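Local coordinates for protein angiotensin-converting enzyme (Anopheles gambiae, PDB 6S1Y) that probably hydrolyses peptide bonds as a zinc metalloprotease of the angiotensin-converting enzyme family, a mosquito enzyme of interest for insecticide design, at residues A[90-95]-A[194-199]; A[114-119]-A[165-170]; A[172-177]-A[444-449]; A[247-252]-A[467-472]; A[504-509]-A[556-561]. All coordinates share one frame; numbering follows the deposited sequence.

Contact 1. Residues A[90-95]-A[194-199]; sequences LAKLGY and WLNEYD
Lys92 and Glu197 form a single, long salt bridge, with NZ of Lys92 3.6 Å from OE2 of Glu197. The lysine chain leaves a loop directed at the other segment and runs out nearly straight until it bends at chi3 (54°), which swings the ammonium end to the carboxylate. Glu197 reaches back by a fold of its own: its chain is bent at chi2 (-62°), and its carboxylate lies nearer to 90-95 than its CB direction suggests. Polar proximity without a bond is the second element, since ND2 of Asn196 stays 4.2 Å from Lys92 NZ. The backbone that carries Asn196 and Glu197 is a type I turn from Asn196 to Asp199, closed by the amide N of Asp199 on the carbonyl O of Asn196 at 2.9 Å, where helix 190-196 gives way to loop. With 97 Å² buried and the CA atoms of Lys92 and Glu197 11.1 Å apart, the attraction between the segments is probably mainly electrostatic, a surface ion pair weakened by its length.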
# COMPACT_ATOMS: atom_id res chain seq x y z
N LEU A 90 10.85 20.56 10.31
CA LEU A 90 10.05 21.74 9.98
C LEU A 90 10.63 22.48 8.80
O LEU A 90 9.90 23.16 8.08
CB LEU A 90 9.97 22.66 11.19
CG LEU A 90 8.86 22.32 12.17
CD1 LEU A 90 9.09 23.03 13.49
CD2 LEU A 90 7.50 22.68 11.57
N ALA A 91 11.93 22.36 8.57
CA ALA A 91 12.58 23.06 7.47
C ALA A 91 12.54 22.29 6.16
O ALA A 91 13.01 22.81 5.13
CB ALA A 91 14.03 23.37 7.84
N LYS A 92 12.01 21.07 6.16
CA LYS A 92 11.96 20.26 4.94
C LYS A 92 10.78 20.72 4.09
O LYS A 92 9.62 20.54 4.48
CB LYS A 92 11.85 18.79 5.29
CG LYS A 92 12.02 17.87 4.10
CD LYS A 92 12.59 16.51 4.51
CE LYS A 92 11.77 15.84 5.61
NZ LYS A 92 12.52 14.71 6.24
N LEU A 93 11.07 21.28 2.92
CA LEU A 93 10.04 21.92 2.11
C LEU A 93 9.38 20.98 1.12
O LEU A 93 8.17 21.09 0.88
CB LEU A 93 10.64 23.10 1.34
CG LEU A 93 11.19 24.29 2.13
CD1 LEU A 93 11.74 25.32 1.17
CD2 LEU A 93 10.11 24.89 2.99
N GLY A 94 10.16 20.07 0.52
CA GLY A 94 9.63 19.26 -0.57
C GLY A 94 9.15 20.15 -1.70
O GLY A 94 9.84 21.09 -2.13
N TYR A 95 7.95 19.86 -2.19
CA TYR A 95 7.41 20.59 -3.33
C TYR A 95 7.28 22.08 -3.03
O TYR A 95 7.36 22.91 -3.94
CB TYR A 95 6.05 20.03 -3.73
CG TYR A 95 6.10 18.66 -4.39
CD1 TYR A 95 7.31 18.07 -4.74
CD2 TYR A 95 4.93 17.96 -4.67
CE1 TYR A 95 7.36 16.84 -5.32
CE2 TYR A 95 4.96 16.71 -5.27
CZ TYR A 95 6.18 16.16 -5.60
OH TYR A 95 6.24 14.91 -6.20
N TRP A 194 12.58 10.53 -2.26
CA TRP A 194 11.79 9.43 -1.70
C TRP A 194 12.66 8.55 -0.82
O TRP A 194 12.28 8.21 0.31
CB TRP A 194 11.16 8.60 -2.82
CG TRP A 194 9.90 9.19 -3.44
CD1 TRP A 194 9.28 10.35 -3.09
CD2 TRP A 194 9.14 8.64 -4.52
NE1 TRP A 194 8.17 10.55 -3.87
CE2 TRP A 194 8.06 9.52 -4.76
CE3 TRP A 194 9.25 7.48 -5.30
CZ2 TRP A 194 7.11 9.28 -5.75
CZ3 TRP A 194 8.31 7.25 -6.30
CH2 TRP A 194 7.25 8.15 -6.52
N LEU A 195 13.84 8.18 -1.30
CA LEU A 195 14.71 7.30 -0.51
C LEU A 195 15.18 7.99 0.77
O LEU A 195 15.46 7.31 1.77
CB LEU A 195 15.89 6.82 -1.36
CG LEU A 195 15.53 5.63 -2.25
CD1 LEU A 195 16.56 5.45 -3.37
CD2 LEU A 195 15.40 4.34 -1.44
N ASN A 196 15.27 9.32 0.76
CA ASN A 196 15.69 10.03 1.96
C ASN A 196 14.79 9.75 3.15
O ASN A 196 15.27 9.72 4.29
CB ASN A 196 15.75 11.53 1.68
CG ASN A 196 16.01 12.33 2.93
OD1 ASN A 196 17.04 12.15 3.58
ND2 ASN A 196 15.08 13.21 3.28
N GLU A 197 13.49 9.53 2.92
CA GLU A 197 12.55 9.25 4.00
C GLU A 197 12.91 8.02 4.82
O GLU A 197 12.37 7.85 5.91
CB GLU A 197 11.13 9.07 3.44
CG GLU A 197 10.55 10.34 2.82
CD GLU A 197 10.41 11.47 3.86
OE1 GLU A 197 9.63 11.29 4.82
OE2 GLU A 197 11.09 12.50 3.72
N TYR A 198 13.81 7.16 4.34
CA TYR A 198 14.20 5.96 5.07
C TYR A 198 15.54 6.11 5.77
O TYR A 198 15.95 5.21 6.50
CB TYR A 198 14.23 4.76 4.11
CG TYR A 198 12.85 4.47 3.53
CD1 TYR A 198 11.95 3.64 4.19
CD2 TYR A 198 12.45 5.05 2.33
CE1 TYR A 198 10.70 3.39 3.68
CE2 TYR A 198 11.19 4.81 1.81
CZ TYR A 198 10.32 3.98 2.49
OH TYR A 198 9.08 3.76 1.95
N ASP A 199 16.22 7.23 5.55
CA ASP A 199 17.34 7.66 6.37
C ASP A 199 18.41 6.57 6.48
O ASP A 199 18.76 6.11 7.57
CB ASP A 199 16.83 8.09 7.75
CG ASP A 199 17.91 8.72 8.60
OD1 ASP A 199 18.75 9.47 8.02
OD2 ASP A 199 17.92 8.48 9.83

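Contact 2. Residues A[114-119]-A[165-170]; sequences ESNYAK and APVRES
Asn116 and Val167 meet in van der Waals contact between the end of helix 100-119 and the residue that precedes helix 168-184. One branch of the valine does the touching: CG1 of Val167 lies 3.7 Å from CB of Asn116 and 3.6 Å from CG of Asn116, so the methyl rests against the root of the amide side chain. Chi1 of -58° sets CG1, anti to the valine carbonyl carbon, on the side that meets Asn116. Asn116 extends from the helix with chi1 172°, and the two side chains meet at a slant. A looser touch comes from CB of Pro166, which lies near the amide end of Asn116.

Backbone bonding gives each side its shape. The amide N of Ala118 bonds to the carbonyl O of Glu114 at 2.9 Å in the helical pattern, whereas Arg168 N reaches Ala165 O at 3.0 Å across the short 3-10 turn. Val167 stands at the N-cap position of the following helix. Beyond the segments, Val167 also packs on Met113, and Ser170 OG is hydrogen-bonded to Ser112 OG, extending the contact along helix 100-119. The arrangement is a helix flank against a helix start, joining two helices of the largely helical fold of the angiotensin-converting enzyme family.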
# COMPACT_ATOMS: atom_id res chain seq x y z
N GLU A 114 -4.91 12.11 -11.50
CA GLU A 114 -5.77 11.46 -10.51
C GLU A 114 -7.23 11.62 -10.87
O GLU A 114 -8.02 10.68 -10.76
CB GLU A 114 -5.46 12.04 -9.12
CG GLU A 114 -6.37 11.57 -7.97
CD GLU A 114 -5.83 11.95 -6.59
OE1 GLU A 114 -5.06 12.93 -6.49
OE2 GLU A 114 -6.14 11.23 -5.60
N SER A 115 -7.60 12.81 -11.36
CA SER A 115 -8.97 13.05 -11.76
C SER A 115 -9.37 12.13 -12.91
O SER A 115 -10.49 11.59 -12.92
CB SER A 115 -9.13 14.51 -12.18
OG SER A 115 -10.36 14.69 -12.86
N ASN A 116 -8.50 11.97 -13.90
CA ASN A 116 -8.79 11.09 -15.03
C ASN A 116 -9.01 9.66 -14.54
O ASN A 116 -9.92 8.97 -15.00
CB ASN A 116 -7.64 11.19 -16.04
CG ASN A 116 -7.75 10.19 -17.14
OD1 ASN A 116 -7.12 9.13 -17.09
ND2 ASN A 116 -8.53 10.50 -18.16
N TYR A 117 -8.19 9.22 -13.57
CA TYR A 117 -8.32 7.87 -13.01
C TYR A 117 -9.64 7.69 -12.29
O TYR A 117 -10.34 6.69 -12.48
CB TYR A 117 -7.14 7.64 -12.06
CG TYR A 117 -7.05 6.28 -11.40
CD1 TYR A 117 -7.89 5.94 -10.32
CD2 TYR A 117 -6.09 5.35 -11.79
CE1 TYR A 117 -7.78 4.72 -9.70
CE2 TYR A 117 -5.98 4.11 -11.17
CZ TYR A 117 -6.83 3.80 -10.13
OH TYR A 117 -6.72 2.56 -9.49
N ALA A 118 -9.99 8.65 -11.42
CA ALA A 118 -11.17 8.48 -10.57
C ALA A 118 -12.47 8.59 -11.34
O ALA A 118 -13.49 8.03 -10.93
CB ALA A 118 -11.15 9.51 -9.45
N LYS A 119 -12.47 9.29 -12.47
CA LYS A 119 -13.69 9.56 -13.21
C LYS A 119 -13.96 8.59 -14.36
O LYS A 119 -14.98 8.73 -15.04
CB LYS A 119 -13.65 10.99 -13.76
CG LYS A 119 -13.87 12.10 -12.73
CD LYS A 119 -13.76 13.47 -13.41
CE LYS A 119 -14.43 14.57 -12.60
NZ LYS A 119 -14.70 15.79 -13.44
N ALA A 165 -2.43 6.16 -21.37
CA ALA A 165 -1.96 7.08 -22.41
C ALA A 165 -2.62 8.45 -22.37
O ALA A 165 -1.92 9.45 -22.61
CB ALA A 165 -2.18 6.46 -23.80
N PRO A 166 -3.90 8.60 -22.06
CA PRO A 166 -4.50 9.95 -22.09
C PRO A 166 -3.82 10.96 -21.19
O PRO A 166 -4.03 12.15 -21.39
CB PRO A 166 -5.95 9.70 -21.62
CG PRO A 166 -6.22 8.25 -21.93
CD PRO A 166 -4.88 7.56 -21.70
N VAL A 167 -3.04 10.55 -20.18
CA VAL A 167 -2.44 11.51 -19.27
C VAL A 167 -0.92 11.56 -19.42
O VAL A 167 -0.23 12.05 -18.52
CB VAL A 167 -2.83 11.22 -17.81
CG1 VAL A 167 -4.35 11.24 -17.65
CG2 VAL A 167 -2.28 9.89 -17.36
N ARG A 168 -0.37 11.07 -20.55
CA ARG A 168 1.08 11.08 -20.75
C ARG A 168 1.66 12.46 -20.49
O ARG A 168 2.63 12.61 -19.74
CB ARG A 168 1.42 10.63 -22.18
CG ARG A 168 2.95 10.63 -22.53
CD ARG A 168 3.19 10.60 -24.05
NE ARG A 168 2.56 9.41 -24.64
CZ ARG A 168 3.14 8.20 -24.69
NH1 ARG A 168 4.36 8.02 -24.19
NH2 ARG A 168 2.49 7.16 -25.23
N GLU A 169 1.07 13.49 -21.08
CA GLU A 169 1.64 14.83 -21.00
C GLU A 169 1.60 15.39 -19.58
O GLU A 169 2.56 16.00 -19.12
CB GLU A 169 0.92 15.77 -21.97
CG GLU A 169 0.71 15.12 -23.35
CD GLU A 169 0.49 16.14 -24.45
OE1 GLU A 169 1.00 15.92 -25.57
OE2 GLU A 169 -0.19 17.16 -24.19
N SER A 170 0.49 15.19 -18.86
CA SER A 170 0.48 15.59 -17.46
C SER A 170 1.56 14.85 -16.68
O SER A 170 2.25 15.44 -15.84
CB SER A 170 -0.89 15.33 -16.82
OG SER A 170 -1.92 15.96 -17.57

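Contact 3. Residues A[172-177]-A[444-449]; sequences QKYVEL and GVFRGD
Val175 and Val445 meet methyl to methyl, CG2 of Val175 lying 3.7 Å from CG1 of Val445, with the two side chains crossing at about a right angle. The same Val175 CG2 also sits near the plane of the Phe446 ring, at its edge, 4.3 Å from Phe446 CE1. A second point on that edge is taken by Tyr174, whose OH lies in the ring plane, 3.6 Å from Phe446 CZ. Helix 168-184 thus packs on the C-terminal end of helix 431-447, a helix-to-helix joint of the mostly alpha-helical family fold, with CA atoms of Val175 and Phe446 6.7 Å apart. Chi1 of Phe446 (-69°) places its ring anti to the carbonyl carbon, and the ring meets Trp194 edge-to-face. The tyrosine hydroxyl is hydrogen-bonded to Asp491 OD1, which gives its buried polar end a partner. Further out, Gln172 NE2 donates to OE1 of Glu176 one helical turn on (3.2 Å, 164° at the hydrogen), meeting the acceptor from above the carboxylate plane, while Gln172 OE1 is bonded to Tyr455 OH.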
# COMPACT_ATOMS: atom_id res chain seq x y z
N GLN A 172 4.40 13.76 -17.87
CA GLN A 172 5.72 14.29 -18.23
C GLN A 172 5.98 15.61 -17.51
O GLN A 172 7.10 15.86 -17.04
CB GLN A 172 5.82 14.48 -19.74
CG GLN A 172 7.19 14.93 -20.21
CD GLN A 172 8.27 13.95 -19.83
OE1 GLN A 172 8.10 12.73 -19.97
NE2 GLN A 172 9.38 14.46 -19.33
N LYS A 173 4.95 16.45 -17.39
CA LYS A 173 5.09 17.70 -16.65
C LYS A 173 5.34 17.44 -15.18
O LYS A 173 6.18 18.10 -14.55
CB LYS A 173 3.82 18.54 -16.84
CG LYS A 173 3.77 19.79 -15.96
CD LYS A 173 4.89 20.77 -16.30
CE LYS A 173 4.68 21.39 -17.67
NZ LYS A 173 5.83 22.27 -18.05
N TYR A 174 4.64 16.46 -14.61
CA TYR A 174 4.86 16.12 -13.21
C TYR A 174 6.29 15.67 -12.98
O TYR A 174 6.90 16.02 -11.96
CB TYR A 174 3.88 15.02 -12.82
CG TYR A 174 4.34 14.02 -11.78
CD1 TYR A 174 4.56 14.40 -10.45
CD2 TYR A 174 4.48 12.69 -12.10
CE1 TYR A 174 4.94 13.48 -9.50
CE2 TYR A 174 4.86 11.75 -11.15
CZ TYR A 174 5.08 12.14 -9.85
OH TYR A 174 5.45 11.17 -8.93
N VAL A 175 6.83 14.88 -13.89
CA VAL A 175 8.20 14.42 -13.71
C VAL A 175 9.16 15.60 -13.72
O VAL A 175 10.09 15.66 -12.90
CB VAL A 175 8.56 13.38 -14.79
CG1 VAL A 175 10.07 13.27 -14.92
CG2 VAL A 175 7.94 12.05 -14.42
N GLU A 176 8.95 16.55 -14.63
CA GLU A 176 9.90 17.65 -14.79
C GLU A 176 9.93 18.54 -13.56
O GLU A 176 11.01 18.94 -13.11
CB GLU A 176 9.58 18.47 -16.04
CG GLU A 176 10.16 17.87 -17.31
CD GLU A 176 9.36 18.17 -18.57
OE1 GLU A 176 9.73 17.63 -19.64
OE2 GLU A 176 8.37 18.94 -18.51
N LEU A 177 8.76 18.85 -13.00
CA LEU A 177 8.71 19.73 -11.84
C LEU A 177 8.99 19.00 -10.54
O LEU A 177 9.43 19.63 -9.57
CB LEU A 177 7.35 20.42 -11.77
CG LEU A 177 7.11 21.42 -12.91
CD1 LEU A 177 5.65 21.82 -12.99
CD2 LEU A 177 8.00 22.65 -12.73
N GLY A 444 13.87 5.23 -11.91
CA GLY A 444 14.56 5.30 -13.18
C GLY A 444 14.11 6.46 -14.03
O GLY A 444 14.92 7.10 -14.70
N VAL A 445 12.80 6.74 -14.04
CA VAL A 445 12.31 7.92 -14.74
C VAL A 445 12.86 9.18 -14.09
O VAL A 445 13.37 10.08 -14.77
CB VAL A 445 10.77 7.94 -14.76
CG1 VAL A 445 10.23 9.27 -15.30
CG2 VAL A 445 10.23 6.77 -15.60
N PHE A 446 12.80 9.24 -12.76
CA PHE A 446 13.25 10.42 -12.03
C PHE A 446 14.73 10.68 -12.27
O PHE A 446 15.15 11.84 -12.39
CB PHE A 446 13.01 10.23 -10.53
CG PHE A 446 11.56 10.24 -10.13
CD1 PHE A 446 10.59 10.79 -10.93
CD2 PHE A 446 11.18 9.70 -8.91
CE1 PHE A 446 9.26 10.80 -10.54
CE2 PHE A 446 9.85 9.71 -8.51
CZ PHE A 446 8.89 10.26 -9.32
N ARG A 447 15.55 9.62 -12.30
CA ARG A 447 16.99 9.76 -12.45
C ARG A 447 17.43 9.96 -13.90
O ARG A 447 18.61 10.25 -14.12
CB ARG A 447 17.71 8.53 -11.90
CG ARG A 447 17.69 8.43 -10.39
CD ARG A 447 18.00 7.01 -9.98
NE ARG A 447 18.19 6.87 -8.53
CZ ARG A 447 18.16 5.71 -7.89
NH1 ARG A 447 17.92 4.58 -8.56
NH2 ARG A 447 18.35 5.67 -6.57
N GLY A 448 16.53 9.80 -14.87
CA GLY A 448 16.89 9.89 -16.27
C GLY A 448 17.34 8.59 -16.91
O GLY A 448 17.54 8.56 -18.13
N ASP A 449 17.52 7.51 -16.13
CA ASP A 449 17.88 6.22 -16.69
C ASP A 449 16.83 5.69 -17.65
O ASP A 449 17.16 4.88 -18.53
CB ASP A 449 18.06 5.18 -15.58
CG ASP A 449 19.01 5.63 -14.51
OD1 ASP A 449 19.98 6.36 -14.82
OD2 ASP A 449 18.80 5.24 -13.34

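Contact 4. Residues A[247-252]-A[467-472]; sequences HLLGNL and SGVEPP
His247 and Pro472 form a CH-pi contact just beyond a two-stranded parallel sheet, in which strand 469-470 pairs with strand 244-245. The proline CB stands over the imidazole, 3.5 Å from the centroid of the His247 ring and 12° off its normal, so it sits almost directly over the ring centre. Chi1 of 61° puts CG of His247 between the backbone N and the carbonyl carbon, the most hindered of the staggered positions, and in this rotamer one ring face meets Pro472. The opposite face is covered toward its rim by CG of Leu248, leaving the imidazole sandwiched between aliphatic groups. Pro472 also rests on Trp156 of helix 149-163, while His247 touches Phe143 and Lys153.

The second meeting is purely apolar. Leu249 CD1 lies 3.8 Å from CG1 of Val469, the two side chains approaching at a slant. Chi1 of Leu249 (-69°) holds its CG anti to the carbonyl carbon, and from there the CD1 branch makes the touch. Helix 203-233 backs the leucine through Val225 and Leu229. The sheet itself is held by backbone bonds of Glu470 with Ile244 and Met246, which set strand 469-470 alongside the chain leading into His247. At the closest atomic approach, Pro472 CB comes to 3.4 Å from ND1 of His247, a buried nitrogen with no polar partner in the model.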
# COMPACT_ATOMS: atom_id res chain seq x y z
N HIS A 247 -4.18 -10.72 -16.91
CA HIS A 247 -5.61 -10.50 -16.74
C HIS A 247 -6.31 -11.71 -16.13
O HIS A 247 -7.50 -11.64 -15.84
CB HIS A 247 -6.29 -10.14 -18.07
CG HIS A 247 -6.18 -11.20 -19.13
ND1 HIS A 247 -5.02 -11.89 -19.38
CD2 HIS A 247 -7.09 -11.66 -20.03
CE1 HIS A 247 -5.22 -12.73 -20.38
NE2 HIS A 247 -6.46 -12.61 -20.79
N LEU A 248 -5.59 -12.79 -15.93
CA LEU A 248 -6.12 -14.01 -15.34
C LEU A 248 -5.79 -14.13 -13.87
O LEU A 248 -6.08 -15.16 -13.27
CB LEU A 248 -5.57 -15.23 -16.07
CG LEU A 248 -5.78 -15.26 -17.56
CD1 LEU A 248 -5.05 -16.47 -18.16
CD2 LEU A 248 -7.25 -15.28 -17.93
N LEU A 249 -5.17 -13.11 -13.27
CA LEU A 249 -4.72 -13.23 -11.89
C LEU A 249 -5.63 -12.51 -10.90
O LEU A 249 -5.24 -12.32 -9.75
CB LEU A 249 -3.29 -12.71 -11.77
CG LEU A 249 -2.29 -13.65 -12.48
CD1 LEU A 249 -0.99 -12.93 -12.72
CD2 LEU A 249 -2.07 -14.88 -11.62
N GLY A 250 -6.84 -12.15 -11.33
CA GLY A 250 -7.88 -11.73 -10.42
C GLY A 250 -7.82 -10.29 -10.00
O GLY A 250 -8.59 -9.88 -9.14
N ASN A 251 -6.94 -9.50 -10.64
CA ASN A 251 -6.57 -8.17 -10.17
C ASN A 251 -5.99 -7.41 -11.36
O ASN A 251 -5.16 -7.95 -12.09
CB ASN A 251 -5.55 -8.28 -9.03
CG ASN A 251 -5.02 -6.94 -8.59
OD1 ASN A 251 -4.15 -6.36 -9.24
ND2 ASN A 251 -5.53 -6.44 -7.47
N LEU A 252 -6.44 -6.16 -11.57
CA LEU A 252 -6.09 -5.43 -12.79
C LEU A 252 -4.59 -5.21 -12.93
O LEU A 252 -4.09 -5.07 -14.06
CB LEU A 252 -6.79 -4.07 -12.81
CG LEU A 252 -8.08 -3.95 -13.61
CD1 LEU A 252 -8.71 -2.60 -13.39
CD2 LEU A 252 -7.80 -4.18 -15.08
N SER A 467 8.27 -9.98 -11.89
CA SER A 467 7.02 -10.64 -11.52
C SER A 467 6.61 -11.73 -12.48
O SER A 467 5.76 -12.55 -12.13
CB SER A 467 5.86 -9.64 -11.43
OG SER A 467 6.04 -8.79 -10.33
N GLY A 468 7.19 -11.78 -13.68
CA GLY A 468 6.84 -12.83 -14.61
C GLY A 468 5.40 -12.78 -15.05
O GLY A 468 4.77 -13.84 -15.19
N VAL A 469 4.86 -11.58 -15.26
CA VAL A 469 3.51 -11.39 -15.78
C VAL A 469 3.60 -10.40 -16.94
O VAL A 469 4.54 -9.61 -17.04
CB VAL A 469 2.51 -10.88 -14.72
CG1 VAL A 469 2.50 -11.81 -13.54
CG2 VAL A 469 2.83 -9.47 -14.29
N GLU A 470 2.58 -10.43 -17.80
CA GLU A 470 2.60 -9.62 -19.02
C GLU A 470 1.18 -9.22 -19.40
O GLU A 470 0.22 -9.91 -19.06
CB GLU A 470 3.25 -10.39 -20.19
CG GLU A 470 2.41 -11.57 -20.71
CD GLU A 470 3.08 -12.39 -21.81
OE1 GLU A 470 4.32 -12.20 -22.05
OE2 GLU A 470 2.37 -13.22 -22.44
N PRO A 471 1.04 -8.14 -20.16
CA PRO A 471 -0.26 -7.75 -20.69
C PRO A 471 -0.90 -8.85 -21.52
O PRO A 471 -0.20 -9.69 -22.11
CB PRO A 471 0.06 -6.53 -21.57
CG PRO A 471 1.34 -5.99 -21.04
CD PRO A 471 2.10 -7.18 -20.54
N PRO A 472 -2.23 -8.83 -21.64
CA PRO A 472 -2.93 -9.82 -22.46
C PRO A 472 -2.88 -9.54 -23.96
O PRO A 472 -3.30 -10.40 -24.75
CB PRO A 472 -4.36 -9.71 -21.95
CG PRO A 472 -4.48 -8.23 -21.66
CD PRO A 472 -3.16 -7.85 -21.05

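Contact 5. Residues A[504-509]-A[556-561]; sequences QFQFHR and DAMEVL
Phe507 meets both Met558 and Leu561, each of whose side chains crosses it at about a right angle. The two partners come from successive turns of helix 554-562 and touch different stations on the benzene ring. Near its root, Leu561 CD2 lies 3.9 Å from CD1 of Phe507; further out, Met558 CE reaches 3.8 Å from CE1 of Phe507. Both methyls stand oblique to the ring. Met558 is nearly extended to its sulfur and then turns at chi3 (-89°), which carries the terminal methyl across toward helix 495-514. That methyl, Met558 CE, also lies 4.2 Å from OE1 of Gln506, again with the side chains roughly perpendicular. The amide of Gln506 spends its polarity elsewhere, OE1 accepting from Ser568 N and NE2 donating to Lys566 O.

The axes of the two short helical segments come within 10.5 Å of each other, their N-to-C directions 33° apart, and the CA atoms of Phe507 and Leu561 are 7.0 Å apart. Phe507 is further enclosed by Phe383, edge-to-face, and by Met545. All four touching residues are buried, and 218 Å² is covered in all. The contacts of Phe507 are apolar and no polar pairing links the segments, so the contact probably owes its stability mainly to dispersion and the exclusion of water.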
# COMPACT_ATOMS: atom_id res chain seq x y z
N GLN A 504 6.36 -5.95 8.47
CA GLN A 504 5.16 -6.38 9.17
C GLN A 504 5.32 -7.79 9.72
O GLN A 504 4.68 -8.15 10.71
CB GLN A 504 3.92 -6.28 8.28
CG GLN A 504 3.79 -7.34 7.19
CD GLN A 504 2.56 -7.09 6.30
OE1 GLN A 504 1.66 -7.91 6.22
NE2 GLN A 504 2.53 -5.94 5.64
N PHE A 505 6.17 -8.63 9.10
CA PHE A 505 6.36 -9.97 9.65
C PHE A 505 7.31 -9.94 10.84
O PHE A 505 7.21 -10.78 11.74
CB PHE A 505 6.84 -10.93 8.55
CG PHE A 505 5.80 -11.20 7.49
CD1 PHE A 505 5.69 -10.39 6.37
CD2 PHE A 505 4.90 -12.24 7.64
CE1 PHE A 505 4.70 -10.62 5.41
CE2 PHE A 505 3.91 -12.47 6.69
CZ PHE A 505 3.81 -11.66 5.58
N GLN A 506 8.23 -8.97 10.87
CA GLN A 506 9.03 -8.74 12.08
C GLN A 506 8.14 -8.27 13.23
O GLN A 506 8.26 -8.77 14.35
CB GLN A 506 10.12 -7.72 11.78
CG GLN A 506 11.09 -8.19 10.70
CD GLN A 506 12.18 -7.20 10.41
OE1 GLN A 506 12.16 -6.51 9.38
NE2 GLN A 506 13.16 -7.13 11.30
N PHE A 507 7.22 -7.34 12.96
CA PHE A 507 6.29 -6.87 13.98
C PHE A 507 5.37 -8.00 14.44
O PHE A 507 5.16 -8.20 15.64
CB PHE A 507 5.45 -5.71 13.42
CG PHE A 507 6.23 -4.45 13.09
CD1 PHE A 507 7.50 -4.24 13.59
CD2 PHE A 507 5.66 -3.47 12.31
CE1 PHE A 507 8.18 -3.07 13.30
CE2 PHE A 507 6.34 -2.29 12.02
CZ PHE A 507 7.60 -2.10 12.51
N HIS A 508 4.82 -8.76 13.48
CA HIS A 508 3.94 -9.88 13.82
C HIS A 508 4.65 -10.90 14.70
O HIS A 508 4.07 -11.42 15.66
CB HIS A 508 3.44 -10.53 12.53
CG HIS A 508 2.57 -11.74 12.73
ND1 HIS A 508 1.32 -11.67 13.29
CD2 HIS A 508 2.76 -13.04 12.38
CE1 HIS A 508 0.77 -12.87 13.29
NE2 HIS A 508 1.62 -13.72 12.75
N ARG A 509 5.90 -11.22 14.37
CA ARG A 509 6.64 -12.20 15.16
C ARG A 509 6.83 -11.71 16.59
O ARG A 509 6.66 -12.48 17.54
CB ARG A 509 8.00 -12.46 14.50
CG ARG A 509 8.94 -13.37 15.32
CD ARG A 509 10.13 -13.84 14.52
NE ARG A 509 11.01 -12.74 14.16
CZ ARG A 509 12.09 -12.87 13.39
NH1 ARG A 509 12.42 -14.07 12.90
NH2 ARG A 509 12.83 -11.81 13.11
N ASP A 556 15.25 3.00 16.22
CA ASP A 556 14.88 3.02 17.63
C ASP A 556 13.41 2.69 17.81
O ASP A 556 13.04 1.97 18.74
CB ASP A 556 15.21 4.38 18.25
CG ASP A 556 16.69 4.73 18.14
OD1 ASP A 556 17.55 3.89 18.50
OD2 ASP A 556 16.99 5.84 17.66
N ALA A 557 12.55 3.19 16.93
CA ALA A 557 11.14 2.82 17.02
C ALA A 557 10.95 1.32 16.85
O ALA A 557 10.17 0.69 17.58
CB ALA A 557 10.33 3.59 15.97
N MET A 558 11.67 0.71 15.89
CA MET A 558 11.53 -0.73 15.70
C MET A 558 12.02 -1.50 16.92
O MET A 558 11.33 -2.39 17.42
CB MET A 558 12.31 -1.17 14.46
CG MET A 558 12.31 -2.68 14.28
SD MET A 558 13.09 -3.13 12.73
CE MET A 558 11.65 -3.06 11.67
N GLU A 559 13.22 -1.17 17.41
CA GLU A 559 13.74 -1.86 18.58
C GLU A 559 12.74 -1.89 19.72
O GLU A 559 12.68 -2.86 20.47
CB GLU A 559 15.04 -1.21 19.04
CG GLU A 559 15.60 -1.88 20.26
CD GLU A 559 17.07 -1.58 20.47
OE1 GLU A 559 17.51 -0.46 20.14
OE2 GLU A 559 17.76 -2.49 20.98
N VAL A 560 11.91 -0.85 19.85
CA VAL A 560 10.95 -0.79 20.95
C VAL A 560 10.05 -2.01 20.95
O VAL A 560 9.66 -2.53 22.01
CB VAL A 560 10.12 0.51 20.85
CG1 VAL A 560 8.82 0.38 21.66
CG2 VAL A 560 10.94 1.69 21.32
N LEU A 561 9.67 -2.48 19.76
CA LEU A 561 8.77 -3.62 19.66
C LEU A 561 9.49 -4.94 19.43
O LEU A 561 9.01 -5.97 19.90
CB LEU A 561 7.78 -3.39 18.52
CG LEU A 561 6.83 -4.55 18.24
CD1 LEU A 561 6.09 -4.95 19.48
CD2 LEU A 561 5.87 -4.13 17.16

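How the contacts relate
From the N terminus, contact 1 opens first and closes a loop of about 100 residues, tying the loop after helix 81-90 to the end of helix 190-196. Contact 2 closes inside it, joining helices 100-119 and 168-184. The latter helix continues into contact 3, which reaches helix 431-447; contact 3 crosses contact 1 along the chain and touches it, Leu195 CD1 lying 3.7 Å from Arg447 NH2. Contact 4 crosses contact 3 in turn, bringing the loop after strand 244-245 to strand 469-470. Contact 5 follows in series, pairing helices 495-514 and 554-562; its centre lies about 33 Å from that of contact 4, on the opposite side of the chain's centre.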